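Local coordinates for protein guanylate kinase (Coxiella burnetii, PDB 3TR0) that phosphorylates GMP to GDP with ATP, probably serving the recycling of GMP, at residues 7-12 / 114-119; 38-43 / 84-89. All blocks are in the same frame, centred on the assembly; numbering follows the deposited sequence.

Interaction 1: 7-12 / 114-119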
ATOM      1  N   ALA A   7      12.181   7.818  -5.292  1.00 21.00           N
ATOM      2  CA  ALA A   7      11.208   8.693  -4.659  1.00 15.01           C
ATOM      3  C   ALA A   7       9.966   8.861  -5.517  1.00 22.01           C
ATOM      4  O   ALA A   7      10.022   8.751  -6.739  1.00 18.34           O
ATOM      5  CB  ALA A   7      11.843  10.051  -4.366  1.00 19.12           C
ATOM      6  N   ASN A   8       8.845   9.143  -4.867  1.00 14.84           N
ATOM      7  CA  ASN A   8       7.574   9.238  -5.561  1.00 21.93           C
ATOM      8  C   ASN A   8       6.843  10.500  -5.132  1.00 19.67           C
ATOM      9  O   ASN A   8       7.221  11.146  -4.150  1.00 16.28           O
ATOM     10  CB  ASN A   8       6.724   7.999  -5.248  1.00 24.13           C
ATOM     11  CG  ASN A   8       5.668   7.723  -6.305  1.00 24.14           C
ATOM     12  OD1 ASN A   8       5.440   8.528  -7.203  1.00 20.40           O
ATOM     13  ND2 ASN A   8       5.020   6.571  -6.199  1.00 22.05           N
ATOM     14  N   LEU A   9       5.805  10.854  -5.879  1.00 13.94           N
ATOM     15  CA  LEU A   9       4.914  11.937  -5.497  1.00 12.45           C
ATOM     16  C   LEU A   9       3.659  11.360  -4.849  1.00 18.60           C
ATOM     17  O   LEU A   9       3.085  10.399  -5.345  1.00 18.33           O
ATOM     18  CB  LEU A   9       4.522  12.758  -6.723  1.00 15.13           C
ATOM     19  CG  LEU A   9       5.672  13.354  -7.540  1.00 17.95           C
ATOM     20  CD1 LEU A   9       5.121  14.117  -8.735  1.00 22.15           C
ATOM     21  CD2 LEU A   9       6.527  14.262  -6.669  1.00 19.28           C
ATOM     22  N   PHE A  10       3.242  11.956  -3.739  1.00 14.89           N
ATOM     23  CA  PHE A  10       2.034  11.534  -3.056  1.00 19.01           C
ATOM     24  C   PHE A  10       1.058  12.689  -3.025  1.00 17.12           C
ATOM     25  O   PHE A  10       1.267  13.664  -2.306  1.00 16.51           O
ATOM     26  CB  PHE A  10       2.355  11.060  -1.640  1.00 14.85           C
ATOM     27  CG  PHE A  10       3.158   9.791  -1.601  1.00 15.23           C
ATOM     28  CD1 PHE A  10       2.530   8.560  -1.606  1.00 14.28           C
ATOM     29  CD2 PHE A  10       4.544   9.832  -1.587  1.00 14.60           C
ATOM     30  CE1 PHE A  10       3.267   7.391  -1.576  1.00 17.68           C
ATOM     31  CE2 PHE A  10       5.282   8.668  -1.558  1.00 12.37           C
ATOM     32  CZ  PHE A  10       4.643   7.444  -1.558  1.00 17.31           C
ATOM     33  N   ILE A  11       0.003  12.578  -3.829  1.00 14.30           N
ATOM     34  CA  ILE A  11      -0.986  13.641  -3.962  1.00 12.52           C
ATOM     35  C   ILE A  11      -2.023  13.484  -2.865  1.00 15.00           C
ATOM     36  O   ILE A  11      -2.570  12.402  -2.681  1.00 14.56           O
ATOM     37  CB  ILE A  11      -1.691  13.567  -5.331  1.00 19.17           C
ATOM     38  CG1 ILE A  11      -0.670  13.683  -6.467  1.00 21.06           C
ATOM     39  CG2 ILE A  11      -2.748  14.657  -5.455  1.00 21.42           C
ATOM     40  CD1 ILE A  11      -1.174  13.159  -7.795  1.00 22.43           C
ATOM     41  N   ILE A  12      -2.284  14.564  -2.135  1.00 16.38           N
ATOM     42  CA  ILE A  12      -3.314  14.560  -1.107  1.00 15.09           C
ATOM     43  C   ILE A  12      -4.371  15.594  -1.460  1.00 18.98           C
ATOM     44  O   ILE A  12      -4.067  16.785  -1.550  1.00 21.82           O
ATOM     45  CB  ILE A  12      -2.745  14.939   0.263  1.00 19.03           C
ATOM     46  CG1 ILE A  12      -1.426  14.212   0.523  1.00 20.60           C
ATOM     47  CG2 ILE A  12      -3.754  14.631   1.351  1.00 20.40           C
ATOM     48  CD1 ILE A  12      -1.584  12.722   0.679  1.00 18.83           C
ATOM     49  N   GLU A 114      -0.712  12.596 -15.142  1.00 35.74           N
ATOM     50  CA  GLU A 114      -0.236  12.579 -16.521  1.00 37.74           C
ATOM     51  C   GLU A 114       1.281  12.703 -16.565  1.00 30.11           C
ATOM     52  O   GLU A 114       1.962  11.960 -17.271  1.00 34.99           O
ATOM     53  CB  GLU A 114      -0.863  13.729 -17.313  1.00 42.95           C
ATOM     54  CG  GLU A 114      -2.347  13.572 -17.590  1.00 60.38           C
ATOM     55  CD  GLU A 114      -2.622  12.975 -18.956  1.00 75.38           C
ATOM     56  OE1 GLU A 114      -1.796  13.180 -19.871  1.00 79.97           O
ATOM     57  OE2 GLU A 114      -3.661  12.300 -19.117  1.00 77.20           O
ATOM     58  N   LEU A 115       1.802  13.645 -15.788  1.00 27.52           N
ATOM     59  CA  LEU A 115       3.207  14.026 -15.843  1.00 25.09           C
ATOM     60  C   LEU A 115       4.137  13.056 -15.109  1.00 38.22           C
ATOM     61  O   LEU A 115       5.314  12.935 -15.453  1.00 34.28           O
ATOM     62  CB  LEU A 115       3.361  15.447 -15.292  1.00 36.88           C
ATOM     63  CG  LEU A 115       4.740  16.095 -15.211  1.00 48.00           C
ATOM     64  CD1 LEU A 115       4.609  17.604 -15.343  1.00 55.96           C
ATOM     65  CD2 LEU A 115       5.434  15.720 -13.910  1.00 59.26           C
ATOM     66  N   PHE A 116       3.609  12.368 -14.103  1.00 30.98           N
ATOM     67  CA  PHE A 116       4.419  11.470 -13.284  1.00 26.91           C
ATOM     68  C   PHE A 116       3.599  10.241 -12.900  1.00 36.18           C
ATOM     69  O   PHE A 116       3.040  10.172 -11.807  1.00 31.00           O
ATOM     70  CB  PHE A 116       4.927  12.202 -12.037  1.00 21.83           C
ATOM     71  CG  PHE A 116       6.104  11.540 -11.377  1.00 25.46           C
ATOM     72  CD1 PHE A 116       7.379  11.683 -11.900  1.00 29.22           C
ATOM     73  CD2 PHE A 116       5.939  10.788 -10.228  1.00 24.48           C
ATOM     74  CE1 PHE A 116       8.466  11.074 -11.294  1.00 27.52           C
ATOM     75  CE2 PHE A 116       7.023  10.177  -9.616  1.00 23.38           C
ATOM     76  CZ  PHE A 116       8.288  10.322 -10.150  1.00 28.67           C
ATOM     77  N   PRO A 117       3.531   9.261 -13.813  1.00 35.30           N
ATOM     78  CA  PRO A 117       2.675   8.073 -13.701  1.00 33.87           C
ATOM     79  C   PRO A 117       2.758   7.297 -12.377  1.00 32.75           C
ATOM     80  O   PRO A 117       1.720   6.841 -11.904  1.00 30.57           O
ATOM     81  CB  PRO A 117       3.120   7.192 -14.882  1.00 40.68           C
ATOM     82  CG  PRO A 117       4.377   7.819 -15.415  1.00 41.15           C
ATOM     83  CD  PRO A 117       4.301   9.269 -15.067  1.00 36.73           C
ATOM     84  N   PRO A 118       3.960   7.139 -11.793  1.00 27.54           N
ATOM     85  CA  PRO A 118       4.033   6.354 -10.553  1.00 22.78           C
ATOM     86  C   PRO A 118       3.320   7.020  -9.379  1.00 19.52           C
ATOM     87  O   PRO A 118       3.114   6.368  -8.357  1.00 17.94           O
ATOM     88  CB  PRO A 118       5.540   6.289 -10.268  1.00 30.30           C
ATOM     89  CG  PRO A 118       6.192   6.563 -11.577  1.00 33.82           C
ATOM     90  CD  PRO A 118       5.296   7.549 -12.254  1.00 31.79           C
ATOM     91  N   ALA A 119       2.961   8.296  -9.520  1.00 18.72           N
ATOM     92  CA  ALA A 119       2.327   9.037  -8.430  1.00 18.94           C
ATOM     93  C   ALA A 119       1.105   8.333  -7.825  1.00 20.68           C
ATOM     94  O   ALA A 119       0.262   7.783  -8.541  1.00 18.45           O
ATOM     95  CB  ALA A 119       1.951  10.438  -8.894  1.00 18.99           C
TER
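The amide of N8 reaches the turn at 116-119 with both of its polar atoms. CB leads to a CG that lies anti to the backbone N (chi1 -157°), which carries the amide across to the other segment. There CG rests 3.5 Å from P118 O. ND2 donates to that same P118 O at 2.9 Å, a nearly straight bond (163° at the hydrogen) with the acceptor lying in the amide plane, although the donor sits well above the carbonyl plane of P118. OD1, on the other branch, accepts from L9 N and meets the F116 ring at its edge, 3.3 Å from CE2; amide and ring planes are 54° apart. ND2 also donates to E187 OE2, so that one nitrogen serves two acceptors.

N8 lies just ahead of strand 9-13, the middle strand of the parallel sheet of a P-loop kinase fold, facing the type I beta turn that leads from helix 106-115 into the adjacent strand 120-125. The turn is closed by A119 N donating to F116 O. Next along the strand, L9 lays CG and CD1 obliquely against F116, both 3.7 Å from CD2, while P118 CD of the turn itself sits over one face of that ring, toward its rim. A119 tucks its CB beside L9 CB at 4.1 Å, and I112 of the helix packs on L9, I11 and A119.

Interaction 2: 38-43 / 84-89. With 5GP (guanosine-5'-monophosphate), chain D.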
ATOM      1  N   ILE A  38       5.630  23.389  -0.777  1.00 20.43           N
ATOM      2  CA  ILE A  38       4.963  24.643  -0.447  1.00 19.56           C
ATOM      3  C   ILE A  38       4.562  25.336  -1.740  1.00 20.00           C
ATOM      4  O   ILE A  38       5.415  25.702  -2.554  1.00 21.11           O
ATOM      5  CB  ILE A  38       5.868  25.574   0.380  1.00 21.86           C
ATOM      6  CG1 ILE A  38       6.252  24.899   1.699  1.00 28.05           C
ATOM      7  CG2 ILE A  38       5.174  26.902   0.631  1.00 24.30           C
ATOM      8  CD1 ILE A  38       5.071  24.302   2.437  1.00 27.59           C
ATOM      9  N   SER A  39       3.258  25.499  -1.928  1.00 20.12           N
ATOM     10  CA  SER A  39       2.710  26.041  -3.167  1.00 21.08           C
ATOM     11  C   SER A  39       2.819  27.556  -3.266  1.00 31.18           C
ATOM     12  O   SER A  39       2.947  28.253  -2.259  1.00 30.66           O
ATOM     13  CB  SER A  39       1.234  25.650  -3.309  1.00 21.02           C
ATOM     14  OG  SER A  39       1.088  24.235  -3.369  1.00 19.95           O
ATOM     15  N   HIS A  40       2.763  28.051  -4.497  1.00 22.21           N
ATOM     16  CA  HIS A  40       2.563  29.469  -4.755  1.00 24.68           C
ATOM     17  C   HIS A  40       1.068  29.706  -4.929  1.00 27.33           C
ATOM     18  O   HIS A  40       0.358  28.855  -5.468  1.00 27.79           O
ATOM     19  CB  HIS A  40       3.314  29.897  -6.018  1.00 23.03           C
ATOM     20  CG  HIS A  40       4.797  30.008  -5.839  1.00 27.30           C
ATOM     21  ND1 HIS A  40       5.634  28.911  -5.832  1.00 26.43           N
ATOM     22  CD2 HIS A  40       5.599  31.088  -5.679  1.00 30.93           C
ATOM     23  CE1 HIS A  40       6.881  29.310  -5.666  1.00 28.12           C
ATOM     24  NE2 HIS A  40       6.888  30.629  -5.572  1.00 28.40           N
ATOM     25  N   THR A  41       0.585  30.854  -4.465  1.00 27.22           N
ATOM     26  CA  THR A  41      -0.828  31.190  -4.587  1.00 28.35           C
ATOM     27  C   THR A  41      -1.049  32.698  -4.678  1.00 30.86           C
ATOM     28  O   THR A  41      -0.283  33.482  -4.124  1.00 27.00           O
ATOM     29  CB  THR A  41      -1.645  30.644  -3.401  1.00 36.62           C
ATOM     30  OG1 THR A  41      -3.041  30.862  -3.638  1.00 31.68           O
ATOM     31  CG2 THR A  41      -1.244  31.338  -2.112  1.00 31.09           C
ATOM     32  N   THR A  42      -2.102  33.091  -5.387  1.00 28.90           N
ATOM     33  CA  THR A  42      -2.497  34.489  -5.463  1.00 28.51           C
ATOM     34  C   THR A  42      -3.571  34.764  -4.423  1.00 35.51           C
ATOM     35  O   THR A  42      -3.984  35.907  -4.229  1.00 34.49           O
ATOM     36  CB  THR A  42      -3.049  34.851  -6.849  1.00 30.54           C
ATOM     37  OG1 THR A  42      -4.208  34.056  -7.122  1.00 31.84           O
ATOM     38  CG2 THR A  42      -2.003  34.605  -7.924  1.00 30.58           C
ATOM     39  N   ARG A  43      -4.028  33.706  -3.760  1.00 34.15           N
ATOM     40  CA  ARG A  43      -5.013  33.847  -2.698  1.00 35.75           C
ATOM     41  C   ARG A  43      -4.449  34.788  -1.639  1.00 35.12           C
ATOM     42  O   ARG A  43      -3.322  34.613  -1.184  1.00 33.50           O
ATOM     43  CB  ARG A  43      -5.350  32.476  -2.100  1.00 34.91           C
ATOM     44  CG  ARG A  43      -6.592  32.468  -1.216  1.00 41.80           C
ATOM     45  CD  ARG A  43      -6.224  32.610   0.246  1.00 34.32           C
ATOM     46  NE  ARG A  43      -5.763  31.347   0.808  1.00 34.18           N
ATOM     47  CZ  ARG A  43      -4.961  31.246   1.861  1.00 33.95           C
ATOM     48  NH1 ARG A  43      -4.513  32.340   2.460  1.00 33.69           N
ATOM     49  NH2 ARG A  43      -4.604  30.052   2.310  1.00 30.42           N
ATOM     50  N   GLY A  84      -0.252  26.865  -7.541  1.00 24.13           N
ATOM     51  CA  GLY A  84       0.619  26.034  -8.349  1.00 23.67           C
ATOM     52  C   GLY A  84       1.771  25.412  -7.591  1.00 23.45           C
ATOM     53  O   GLY A  84       2.174  25.903  -6.537  1.00 32.56           O
ATOM     54  N   THR A  85       2.299  24.322  -8.140  1.00 22.88           N
ATOM     55  CA  THR A  85       3.445  23.633  -7.566  1.00 21.89           C
ATOM     56  C   THR A  85       4.700  23.978  -8.354  1.00 25.72           C
ATOM     57  O   THR A  85       4.828  23.606  -9.520  1.00 24.16           O
ATOM     58  CB  THR A  85       3.255  22.100  -7.601  1.00 22.17           C
ATOM     59  OG1 THR A  85       2.122  21.739  -6.802  1.00 22.48           O
ATOM     60  CG2 THR A  85       4.488  21.394  -7.062  1.00 21.84           C
ATOM     61  N   GLU A  86       5.623  24.691  -7.720  1.00 24.71           N
ATOM     62  CA  GLU A  86       6.879  25.047  -8.372  1.00 30.25           C
ATOM     63  C   GLU A  86       7.636  23.767  -8.721  1.00 32.13           C
ATOM     64  O   GLU A  86       7.865  22.906  -7.864  1.00 27.13           O
ATOM     65  CB  GLU A  86       7.705  25.975  -7.480  1.00 25.59           C
ATOM     66  CG  GLU A  86       8.823  26.726  -8.202  1.00 32.46           C
ATOM     67  CD  GLU A  86      10.100  25.924  -8.276  1.00 34.28           C
ATOM     68  OE1 GLU A  86      10.459  25.292  -7.261  1.00 39.41           O
ATOM     69  OE2 GLU A  86      10.744  25.918  -9.346  1.00 46.38           O
ATOM     70  N   LYS A  87       8.006  23.640  -9.990  1.00 28.93           N
ATOM     71  CA  LYS A  87       8.535  22.387 -10.519  1.00 24.81           C
ATOM     72  C   LYS A  87       9.925  22.022 -10.000  1.00 22.75           C
ATOM     73  O   LYS A  87      10.187  20.869  -9.662  1.00 24.03           O
ATOM     74  CB  LYS A  87       8.568  22.430 -12.048  1.00 36.09           C
ATOM     75  CG  LYS A  87       9.084  21.146 -12.678  1.00 47.49           C
ATOM     76  CD  LYS A  87       9.429  21.344 -14.141  1.00 58.97           C
ATOM     77  CE  LYS A  87      10.529  22.377 -14.306  1.00 75.85           C
ATOM     78  NZ  LYS A  87      10.900  22.577 -15.736  1.00 86.59           N
ATOM     79  N   ASP A  88      10.823  22.999  -9.956  1.00 26.37           N
ATOM     80  CA  ASP A  88      12.219  22.699  -9.667  1.00 25.16           C
ATOM     81  C   ASP A  88      12.435  22.164  -8.255  1.00 26.77           C
ATOM     82  O   ASP A  88      13.228  21.242  -8.046  1.00 26.77           O
ATOM     83  CB  ASP A  88      13.110  23.915  -9.927  1.00 29.63           C
ATOM     84  CG  ASP A  88      14.558  23.533 -10.124  1.00 38.34           C
ATOM     85  OD1 ASP A  88      14.856  22.831 -11.113  1.00 47.26           O
ATOM     86  OD2 ASP A  88      15.397  23.923  -9.290  1.00 47.73           O
ATOM     87  N   TRP A  89      11.734  22.732  -7.282  1.00 19.41           N
ATOM     88  CA  TRP A  89      11.901  22.283  -5.907  1.00 27.48           C
ATOM     89  C   TRP A  89      11.535  20.809  -5.772  1.00 26.72           C
ATOM     90  O   TRP A  89      12.228  20.047  -5.105  1.00 22.30           O
ATOM     91  CB  TRP A  89      11.057  23.117  -4.949  1.00 27.06           C
ATOM     92  CG  TRP A  89      11.190  22.672  -3.528  1.00 26.47           C
ATOM     93  CD1 TRP A  89      12.077  23.139  -2.603  1.00 30.64           C
ATOM     94  CD2 TRP A  89      10.423  21.656  -2.872  1.00 29.67           C
ATOM     95  NE1 TRP A  89      11.904  22.483  -1.409  1.00 26.19           N
ATOM     96  CE2 TRP A  89      10.892  21.569  -1.547  1.00 26.78           C
ATOM     97  CE3 TRP A  89       9.378  20.818  -3.275  1.00 25.90           C
ATOM     98  CZ2 TRP A  89      10.352  20.681  -0.619  1.00 25.18           C
ATOM     99  CZ3 TRP A  89       8.845  19.931  -2.352  1.00 23.30           C
ATOM    100  CH2 TRP A  89       9.333  19.870  -1.041  1.00 22.10           C
TER
HETATM  101  P   5GP D 205      -6.692  27.440   0.623  1.00 30.33           P
HETATM  102  O1P 5GP D 205      -5.455  27.444   1.486  1.00 27.75           O
HETATM  103  O2P 5GP D 205      -7.019  28.686  -0.157  1.00 26.59           O
HETATM  104  O3P 5GP D 205      -7.871  27.038   1.479  1.00 31.35           O
HETATM  105  O5' 5GP D 205      -6.641  26.193  -0.362  1.00 26.25           O
HETATM  106  C5' 5GP D 205      -7.546  26.083  -1.448  1.00 26.97           C
HETATM  107  C4' 5GP D 205      -7.385  24.766  -2.159  1.00 29.60           C
HETATM  108  O4' 5GP D 205      -6.482  24.925  -3.271  1.00 21.49           O
HETATM  109  C3' 5GP D 205      -6.754  23.651  -1.341  1.00 30.14           C
HETATM  110  O3' 5GP D 205      -7.676  23.007  -0.480  1.00 34.52           O
HETATM  111  C2' 5GP D 205      -6.172  22.727  -2.405  1.00 35.69           C
HETATM  112  O2' 5GP D 205      -7.164  21.827  -2.876  1.00 33.21           O
HETATM  113  C1' 5GP D 205      -5.838  23.704  -3.539  1.00 25.60           C
HETATM  114  N9  5GP D 205      -4.391  23.951  -3.665  1.00 17.36           N
HETATM  115  C8  5GP D 205      -3.534  24.471  -2.777  1.00 16.77           C
HETATM  116  N7  5GP D 205      -2.304  24.527  -3.349  1.00 15.47           N
HETATM  117  C5  5GP D 205      -2.413  24.034  -4.605  1.00 16.57           C
HETATM  118  C6  5GP D 205      -1.530  23.831  -5.660  1.00 19.68           C
HETATM  119  O6  5GP D 205      -0.315  24.128  -5.553  1.00 25.37           O
HETATM  120  N1  5GP D 205      -1.991  23.310  -6.804  1.00 21.52           N
HETATM  121  C2  5GP D 205      -3.281  22.977  -6.954  1.00 21.04           C
HETATM  122  N2  5GP D 205      -3.734  22.449  -8.115  1.00 16.75           N
HETATM  123  N3  5GP D 205      -4.157  23.158  -5.950  1.00 17.34           N
HETATM  124  C4  5GP D 205      -3.735  23.688  -4.784  1.00 17.59           C
HETATM  125  O   HOH W   1       5.348  26.128  -5.321  1.00 22.52           O
HETATM  126  O   HOH W   2       2.609  22.221  -4.283  0.91 16.73           O
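S39 and G84 meet beside the guanine of the bound GMP: S39 CB lies 3.4 Å from G84 O, and S39 OG donates to O6 of the base at 2.6 Å. The hydroxyl is placed by a chi1 of -62°, with OG anti to the carbonyl carbon. At the other end, R43 holds the phosphate in a two-pronged grip, NE to O2P at 3.1 Å and NH2 to O1P at 2.9 Å, with phosphorus in the guanidinium plane.

Behind these groups, H40 and G84 form an antiparallel hydrogen-bonded pair, H40 N to G84 O and G84 N to H40 O, joining strands 40-41 and 81-86 of the GMP-binding sheet. One water bridges S39 OG and T85 OG1; T85 is also hydrogen-bonded to E74, which is itself hydrogen-bonded to the GMP. A second water joins I38 O, H40 ND1 and E86 N. The imidazole lies alongside E86, its CE1 3.9 Å from E86 CB, and stacks with F56. Further out, E86 is the N-cap of helix 87-95: its bent chain turns the carboxylate back to accept from D88 N and W89 N. D49 forms a salt bridge with R43 NH1, and the R43 backbone N closes an ST turn on T41 OG1.

S39 OG donates to O6 while accepting from a water, consistent with recognition of the guanine carbonyl, and the arginine probably offsets the phosphate's negative charge.

How the interactions relate
Interaction 2 is nested along the chain inside the loop that interaction 1 closes: strand 9-13 comes first, then 38-43 and 84-89, and finally the turn at 114-119. Their centres lie 16 Å apart, and the nearest atoms, about 6 Å from each other, do not touch. Interaction 1 belongs to the five-stranded parallel sheet, whose strand 9-13 runs on into the predicted ATP-binding loop; interaction 2 belongs to the four-stranded mixed sheet that holds GMP. Helix 87-95 links them, since it starts within 84-89 and packs V90 and L94 on L9. The arrangement illustrates how neighbouring parts of one chain can hold the phosphate acceptor and, probably, the donor.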